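Local coordinates for protein Cg9734-pa (Drosophila melanogaster, PDB 2BK9) that binds heme, with two histidines as axial ligands to the iron, and as a globin probably carries oxygen, at residues A[26-38]-A[105-117]. The protein carries 1 engineered substitution. Numbering follows the deposited sequence. Where two conformers were deposited one is given.
Sequences AILTQFFNRFPSN and SYNQLKGVILDVL. With HEM (protoporphyrin IX containing Fe), chain B.
Helix 26-34 meets helix 105-117 at 135° between their directions, the axes 9.0 Å apart, the CA atoms of Ile27 and Ile113, and of Phe31 and Leu109, lying nearest each other. The packing is knobs-into-holes both ways: Ile27 sits among Leu109, Val112, Ile113 and Val116, while Val112 slots among Ile27, Gln30, Phe31 and Arg34. Ile27 holds CG2 anti to its backbone N, which brings that methyl to 3.7 Å from Leu109 CD1; CG1 meets Val116. This is the B/G helix crossing of the globin fold, and it runs down to the heme. Leu109 divides its methyls there, CD1 over one face of the Phe31 ring and CD2 against the heme vinyl carbon CAB at 3.6 Å. Phe35 lies flat on the Gln108 side chain, ring and amide planes 13° apart, with Arg34 CB on the opposite face. Next to this stack, Asn38 ND2 gives a nearly straight bond to Gln108 OE1 (2.9 Å, 172°) and another to Phe35 O, while Ser105 OG donates to Asn38 OD1 from above its carbonyl plane at 2.7 Å. A leucine in place of Asn38 would probably leave the Ser105 hydroxyl and Gln108 OE1 without these partners, and Phe35 O with one donor fewer. Toward the surface, Gln30 NE2 donates to Asp115 OD2 (2.9 Å), and Arg34 NE holds Gln30 OE1 on a lone pair; a water links Arg34 NH2 to the same Asp115 oxygen.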
loop_
_atom_site.group_PDB
_atom_site.type_symbol
_atom_site.label_atom_id
_atom_site.label_comp_id
_atom_site.label_asym_id
_atom_site.label_seq_id
_atom_site.Cartn_x
_atom_site.Cartn_y
_atom_site.Cartn_z
ATOM N N ALA A 26 -1.234 11.327 1.575
ATOM C CA ALA A 26 -1.161 11.533 0.126
ATOM C C ALA A 26 -1.730 10.323 -0.615
ATOM O O ALA A 26 -2.471 10.448 -1.593
ATOM C CB ALA A 26 0.263 11.828 -0.316
ATOM N N ILE A 27 -1.369 9.131 -0.170
ATOM C CA ILE A 27 -1.891 7.914 -0.737
ATOM C C ILE A 27 -3.400 7.854 -0.586
ATOM O O ILE A 27 -4.143 7.649 -1.563
ATOM C CB ILE A 27 -1.221 6.682 -0.115
ATOM C CG1 ILE A 27 0.251 6.605 -0.496
ATOM C CG2 ILE A 27 -1.979 5.417 -0.473
ATOM C CD1 ILE A 27 1.065 5.579 0.277
ATOM N N LEU A 28 -3.888 8.008 0.644
ATOM C CA LEU A 28 -5.296 7.742 0.855
ATOM C C LEU A 28 -6.200 8.851 0.340
ATOM O O LEU A 28 -7.268 8.564 -0.192
ATOM C CB LEU A 28 -5.448 7.372 2.328
ATOM C CG LEU A 28 -6.609 6.544 2.754
ATOM C CD1 LEU A 28 -6.672 5.195 2.054
ATOM C CD2 LEU A 28 -6.632 6.374 4.244
ATOM N N THR A 29 -5.792 10.111 0.445
ATOM C CA THR A 29 -6.588 11.146 -0.199
ATOM C C THR A 29 -6.665 10.931 -1.715
ATOM O O THR A 29 -7.728 11.127 -2.293
ATOM C CB THR A 29 -6.147 12.576 0.096
ATOM O OG1 THR A 29 -4.809 12.781 -0.354
ATOM C CG2 THR A 29 -6.296 12.936 1.557
ATOM N N GLN A 30 -5.564 10.521 -2.348
ATOM C CA GLN A 30 -5.595 10.325 -3.787
ATOM C C GLN A 30 -6.513 9.155 -4.148
ATOM O O GLN A 30 -7.251 9.206 -5.122
ATOM C CB GLN A 30 -4.167 10.126 -4.355
ATOM C CG GLN A 30 -4.183 9.865 -5.865
ATOM C CD GLN A 30 -2.871 9.605 -6.591
ATOM O OE1 GLN A 30 -2.894 9.264 -7.791
ATOM N NE2 GLN A 30 -1.731 9.800 -5.956
ATOM N N PHE A 31 -6.421 8.096 -3.359
ATOM C CA PHE A 31 -7.296 6.948 -3.544
ATOM C C PHE A 31 -8.768 7.382 -3.539
ATOM O O PHE A 31 -9.526 7.024 -4.425
ATOM C CB PHE A 31 -6.968 5.969 -2.450
ATOM C CG PHE A 31 -7.759 4.693 -2.433
ATOM C CD1 PHE A 31 -7.788 3.816 -3.516
ATOM C CD2 PHE A 31 -8.403 4.319 -1.282
ATOM C CE1 PHE A 31 -8.440 2.615 -3.440
ATOM C CE2 PHE A 31 -9.038 3.096 -1.198
ATOM C CZ PHE A 31 -9.053 2.249 -2.293
ATOM N N PHE A 32 -9.143 8.141 -2.525
ATOM C CA PHE A 32 -10.545 8.535 -2.408
ATOM C C PHE A 32 -10.950 9.619 -3.409
ATOM O O PHE A 32 -12.101 9.672 -3.811
ATOM C CB PHE A 32 -10.877 8.986 -0.995
ATOM C CG PHE A 32 -10.717 7.935 0.037
ATOM C CD1 PHE A 32 -11.284 6.672 -0.113
ATOM C CD2 PHE A 32 -10.016 8.197 1.210
ATOM C CE1 PHE A 32 -11.116 5.741 0.869
ATOM C CE2 PHE A 32 -9.882 7.246 2.192
ATOM C CZ PHE A 32 -10.454 6.045 2.035
ATOM N N ASN A 33 -10.012 10.479 -3.788
ATOM C CA ASN A 33 -10.314 11.491 -4.797
ATOM C C ASN A 33 -10.595 10.877 -6.139
ATOM O O ASN A 33 -11.562 11.233 -6.818
ATOM C CB ASN A 33 -9.106 12.447 -4.871
ATOM C CG ASN A 33 -9.358 13.656 -5.668
ATOM O OD1 ASN A 33 -10.477 14.149 -5.736
ATOM N ND2 ASN A 33 -8.305 14.153 -6.290
ATOM N N ARG A 34 -9.730 9.947 -6.557
ATOM C CA ARG A 34 -9.907 9.264 -7.862
ATOM C C ARG A 34 -11.030 8.234 -7.819
ATOM O O ARG A 34 -11.712 8.059 -8.803
ATOM C CB ARG A 34 -8.601 8.576 -8.258
ATOM C CG ARG A 34 -7.470 9.493 -8.615
ATOM C CD ARG A 34 -6.333 8.699 -9.240
ATOM N NE ARG A 34 -5.156 9.465 -9.527
ATOM C CZ ARG A 34 -5.062 10.368 -10.503
ATOM N NH1 ARG A 34 -6.001 10.514 -11.405
ATOM N NH2 ARG A 34 -3.927 11.069 -10.614
ATOM N N PHE A 35 -11.171 7.554 -6.691
ATOM C CA PHE A 35 -12.028 6.381 -6.581
ATOM C C PHE A 35 -12.924 6.516 -5.341
ATOM O O PHE A 35 -12.760 5.795 -4.361
ATOM C CB PHE A 35 -11.180 5.125 -6.563
ATOM C CG PHE A 35 -10.162 5.065 -7.664
ATOM C CD1 PHE A 35 -10.540 4.938 -8.983
ATOM C CD2 PHE A 35 -8.808 5.167 -7.380
ATOM C CE1 PHE A 35 -9.599 4.901 -9.980
ATOM C CE2 PHE A 35 -7.854 5.109 -8.397
ATOM C CZ PHE A 35 -8.266 4.976 -9.677
ATOM N N PRO A 36 -13.845 7.477 -5.371
ATOM C CA PRO A 36 -14.642 7.792 -4.185
ATOM C C PRO A 36 -15.534 6.696 -3.649
ATOM O O PRO A 36 -15.896 6.752 -2.487
ATOM C CB PRO A 36 -15.482 8.979 -4.627
ATOM C CG PRO A 36 -15.493 8.930 -6.098
ATOM C CD PRO A 36 -14.114 8.427 -6.461
ATOM N N SER A 37 -15.863 5.705 -4.451
ATOM C CA SER A 37 -16.701 4.638 -3.941
ATOM C C SER A 37 -16.066 3.980 -2.718
ATOM O O SER A 37 -16.783 3.538 -1.830
ATOM C CB SER A 37 -16.936 3.611 -5.026
ATOM O OG SER A 37 -15.772 2.888 -5.314
ATOM N N ASN A 38 -14.733 3.961 -2.650
ATOM C CA ASN A 38 -14.032 3.321 -1.566
ATOM C C ASN A 38 -14.278 4.007 -0.208
ATOM O O ASN A 38 -14.167 3.363 0.812
ATOM C CB ASN A 38 -12.543 3.282 -1.853
ATOM C CG ASN A 38 -12.223 2.390 -3.026
ATOM O OD1 ASN A 38 -12.333 1.170 -2.926
ATOM N ND2 ASN A 38 -11.868 3.002 -4.164
ATOM N N SER A 105 -10.524 -2.564 -6.324
ATOM C CA SER A 105 -10.175 -1.603 -5.297
ATOM C C SER A 105 -8.696 -1.665 -4.939
ATOM O O SER A 105 -8.027 -0.637 -4.845
ATOM C CB SER A 105 -11.035 -1.876 -4.072
ATOM O OG SER A 105 -10.772 -1.014 -3.021
ATOM N N TYR A 106 -8.145 -2.853 -4.710
ATOM C CA TYR A 106 -6.727 -2.988 -4.502
ATOM C C TYR A 106 -5.924 -2.405 -5.672
ATOM O O TYR A 106 -4.927 -1.709 -5.458
ATOM C CB TYR A 106 -6.305 -4.421 -4.272
ATOM C CG TYR A 106 -6.541 -4.931 -2.869
ATOM C CD1 TYR A 106 -5.784 -4.485 -1.801
ATOM C CD2 TYR A 106 -7.498 -5.907 -2.637
ATOM C CE1 TYR A 106 -5.938 -4.974 -0.535
ATOM C CE2 TYR A 106 -7.658 -6.423 -1.362
ATOM C CZ TYR A 106 -6.864 -5.979 -0.318
ATOM O OH TYR A 106 -6.984 -6.496 0.933
ATOM N N ASN A 107 -6.319 -2.691 -6.900
ATOM C CA ASN A 107 -5.593 -2.191 -8.067
ATOM C C ASN A 107 -5.694 -0.671 -8.175
ATOM O O ASN A 107 -4.730 -0.018 -8.584
ATOM C CB ASN A 107 -6.049 -2.903 -9.325
ATOM C CG ASN A 107 -5.487 -4.288 -9.428
ATOM O OD1 ASN A 107 -4.376 -4.566 -8.963
ATOM N ND2 ASN A 107 -6.267 -5.203 -10.028
ATOM N N GLN A 108 -6.819 -0.092 -7.767
ATOM C CA GLN A 108 -6.959 1.345 -7.652
ATOM C C GLN A 108 -5.900 1.907 -6.687
ATOM O O GLN A 108 -5.197 2.874 -6.989
ATOM C CB GLN A 108 -8.386 1.700 -7.180
ATOM C CG GLN A 108 -9.427 1.530 -8.248
ATOM C CD GLN A 108 -10.843 1.615 -7.708
ATOM O OE1 GLN A 108 -11.070 1.524 -6.505
ATOM N NE2 GLN A 108 -11.802 1.790 -8.596
ATOM N N LEU A 109 -5.759 1.289 -5.517
ATOM C CA LEU A 109 -4.790 1.744 -4.550
ATOM C C LEU A 109 -3.369 1.553 -5.058
ATOM O O LEU A 109 -2.495 2.375 -4.780
ATOM C CB LEU A 109 -4.994 1.013 -3.207
ATOM C CG LEU A 109 -4.125 1.539 -2.070
ATOM C CD1 LEU A 109 -4.443 2.943 -1.672
ATOM C CD2 LEU A 109 -4.208 0.642 -0.854
ATOM N N LYS A 110 -3.149 0.475 -5.781
ATOM C CA LYS A 110 -1.802 0.137 -6.262
ATOM C C LYS A 110 -1.212 1.273 -7.091
ATOM O O LYS A 110 -0.065 1.694 -6.899
ATOM C CB LYS A 110 -1.861 -1.135 -7.114
ATOM C CG LYS A 110 -0.581 -1.687 -7.651
ATOM C CD LYS A 110 -0.892 -2.917 -8.586
ATOM C CE LYS A 110 0.254 -3.874 -8.781
ATOM N NZ LYS A 110 -0.104 -4.745 -9.939
ATOM N N GLY A 111 -1.984 1.765 -8.056
ATOM C CA GLY A 111 -1.485 2.802 -8.897
ATOM C C GLY A 111 -1.226 4.073 -8.139
ATOM O O GLY A 111 -0.287 4.795 -8.414
ATOM N N VAL A 112 -2.035 4.336 -7.128
ATOM C CA VAL A 112 -1.879 5.537 -6.303
ATOM C C VAL A 112 -0.651 5.429 -5.429
ATOM O O VAL A 112 0.096 6.396 -5.312
ATOM C CB VAL A 112 -3.120 5.732 -5.480
ATOM C CG1 VAL A 112 -2.871 6.667 -4.355
ATOM C CG2 VAL A 112 -4.330 6.123 -6.363
ATOM N N ILE A 113 -0.386 4.273 -4.841
ATOM C CA ILE A 113 0.843 4.087 -4.054
ATOM C C ILE A 113 2.061 4.348 -4.919
ATOM O O ILE A 113 2.972 5.077 -4.541
ATOM C CB ILE A 113 0.893 2.655 -3.475
ATOM C CG1 ILE A 113 -0.183 2.493 -2.398
ATOM C CG2 ILE A 113 2.276 2.350 -2.916
ATOM C CD1 ILE A 113 -0.368 1.049 -2.002
ATOM N N LEU A 114 2.100 3.742 -6.098
ATOM C CA LEU A 114 3.254 3.920 -6.969
ATOM C C LEU A 114 3.402 5.372 -7.416
ATOM O O LEU A 114 4.520 5.886 -7.477
ATOM C CB LEU A 114 3.161 2.960 -8.151
ATOM C CG LEU A 114 3.424 1.488 -7.762
ATOM C CD1 LEU A 114 2.983 0.574 -8.882
ATOM C CD2 LEU A 114 4.874 1.248 -7.405
ATOM N N ASP A 115 2.291 6.049 -7.656
ATOM C CA ASP A 115 2.316 7.444 -8.009
ATOM C C ASP A 115 2.926 8.292 -6.872
ATOM O O ASP A 115 3.770 9.153 -7.100
ATOM C CB ASP A 115 0.897 7.889 -8.324
ATOM C CG ASP A 115 0.803 9.279 -8.687
ATOM O OD1 ASP A 115 1.141 9.571 -9.858
ATOM O OD2 ASP A 115 0.449 10.171 -7.862
ATOM N N VAL A 116 2.469 8.059 -5.651
ATOM C CA VAL A 116 2.935 8.834 -4.525
ATOM C C VAL A 116 4.428 8.609 -4.303
ATOM O O VAL A 116 5.171 9.551 -4.077
ATOM C CB VAL A 116 2.120 8.529 -3.284
ATOM C CG1 VAL A 116 2.802 9.077 -2.008
ATOM C CG2 VAL A 116 0.712 9.087 -3.421
ATOM N N LEU A 117 4.886 7.364 -4.332
ATOM C CA LEU A 117 6.278 7.042 -4.083
ATOM C C LEU A 117 7.182 7.591 -5.182
ATOM O O LEU A 117 8.287 8.076 -4.904
ATOM C CB LEU A 117 6.469 5.569 -3.908
ATOM C CG LEU A 117 5.714 5.007 -2.688
ATOM C CD1 LEU A 117 5.984 3.509 -2.599
ATOM C CD2 LEU A 117 6.028 5.688 -1.354
HETATM C CHA HEM B . -8.571 -1.921 7.778
HETATM C CHB HEM B . -4.126 -2.281 5.979
HETATM C CHC HEM B . -5.927 -1.454 1.647
HETATM C CHD HEM B . -10.254 -0.646 3.481
HETATM C C1A HEM B . -7.228 -2.157 7.640
HETATM C C2A HEM B . -6.353 -2.679 8.691
HETATM C C3A HEM B . -5.100 -2.807 8.199
HETATM C C4A HEM B . -5.174 -2.326 6.849
HETATM C CMA HEM B . -3.794 -3.308 8.847
HETATM C CAA HEM B . -6.841 -3.028 10.102
HETATM C CBA HEM B . -7.583 -4.364 10.104
HETATM C CGA HEM B . -8.130 -4.551 11.495
HETATM O O1A HEM B . -9.190 -3.943 11.832
HETATM O O2A HEM B . -7.520 -5.311 12.264
HETATM C C1B HEM B . -4.209 -2.029 4.630
HETATM C C2B HEM B . -3.109 -2.170 3.717
HETATM C C3B HEM B . -3.621 -1.937 2.494
HETATM C C4B HEM B . -5.029 -1.714 2.624
HETATM C CMB HEM B . -1.698 -2.493 4.122
HETATM C CAB HEM B . -2.944 -2.025 1.181
HETATM C CBB HEM B . -1.678 -1.731 0.945
HETATM C C1C HEM B . -7.254 -1.170 1.739
HETATM C C2C HEM B . -8.170 -0.887 0.639
HETATM C C3C HEM B . -9.366 -0.597 1.150
HETATM C C4C HEM B . -9.249 -0.733 2.579
HETATM C CMC HEM B . -7.772 -0.945 -0.835
HETATM C CAC HEM B . -10.580 -0.222 0.342
HETATM C CBC HEM B . -11.587 0.538 0.716
HETATM C C1D HEM B . -10.194 -0.896 4.811
HETATM C C2D HEM B . -11.290 -0.894 5.684
HETATM C C3D HEM B . -10.802 -1.257 6.969
HETATM C C4D HEM B . -9.396 -1.492 6.777
HETATM C CMD HEM B . -12.716 -0.510 5.331
HETATM C CAD HEM B . -11.628 -1.387 8.221
HETATM C CBD HEM B . -11.831 -0.066 8.895
HETATM C CGD HEM B . -12.670 -0.143 10.131
HETATM O O1D HEM B . -13.035 0.921 10.684
HETATM O O2D HEM B . -12.981 -1.276 10.585
HETATM N NA HEM B . -6.487 -1.982 6.519
HETATM N NB HEM B . -5.395 -1.743 3.944
HETATM N NC HEM B . -7.946 -1.073 2.918
HETATM N ND HEM B . -9.052 -1.274 5.484
HETATM FE FE HEM B . -7.219 -1.491 4.744
HETATM O O HOH W 1 -1.553 11.860 -8.997
HETATM O O HOH W 2 -14.732 2.243 -7.917
#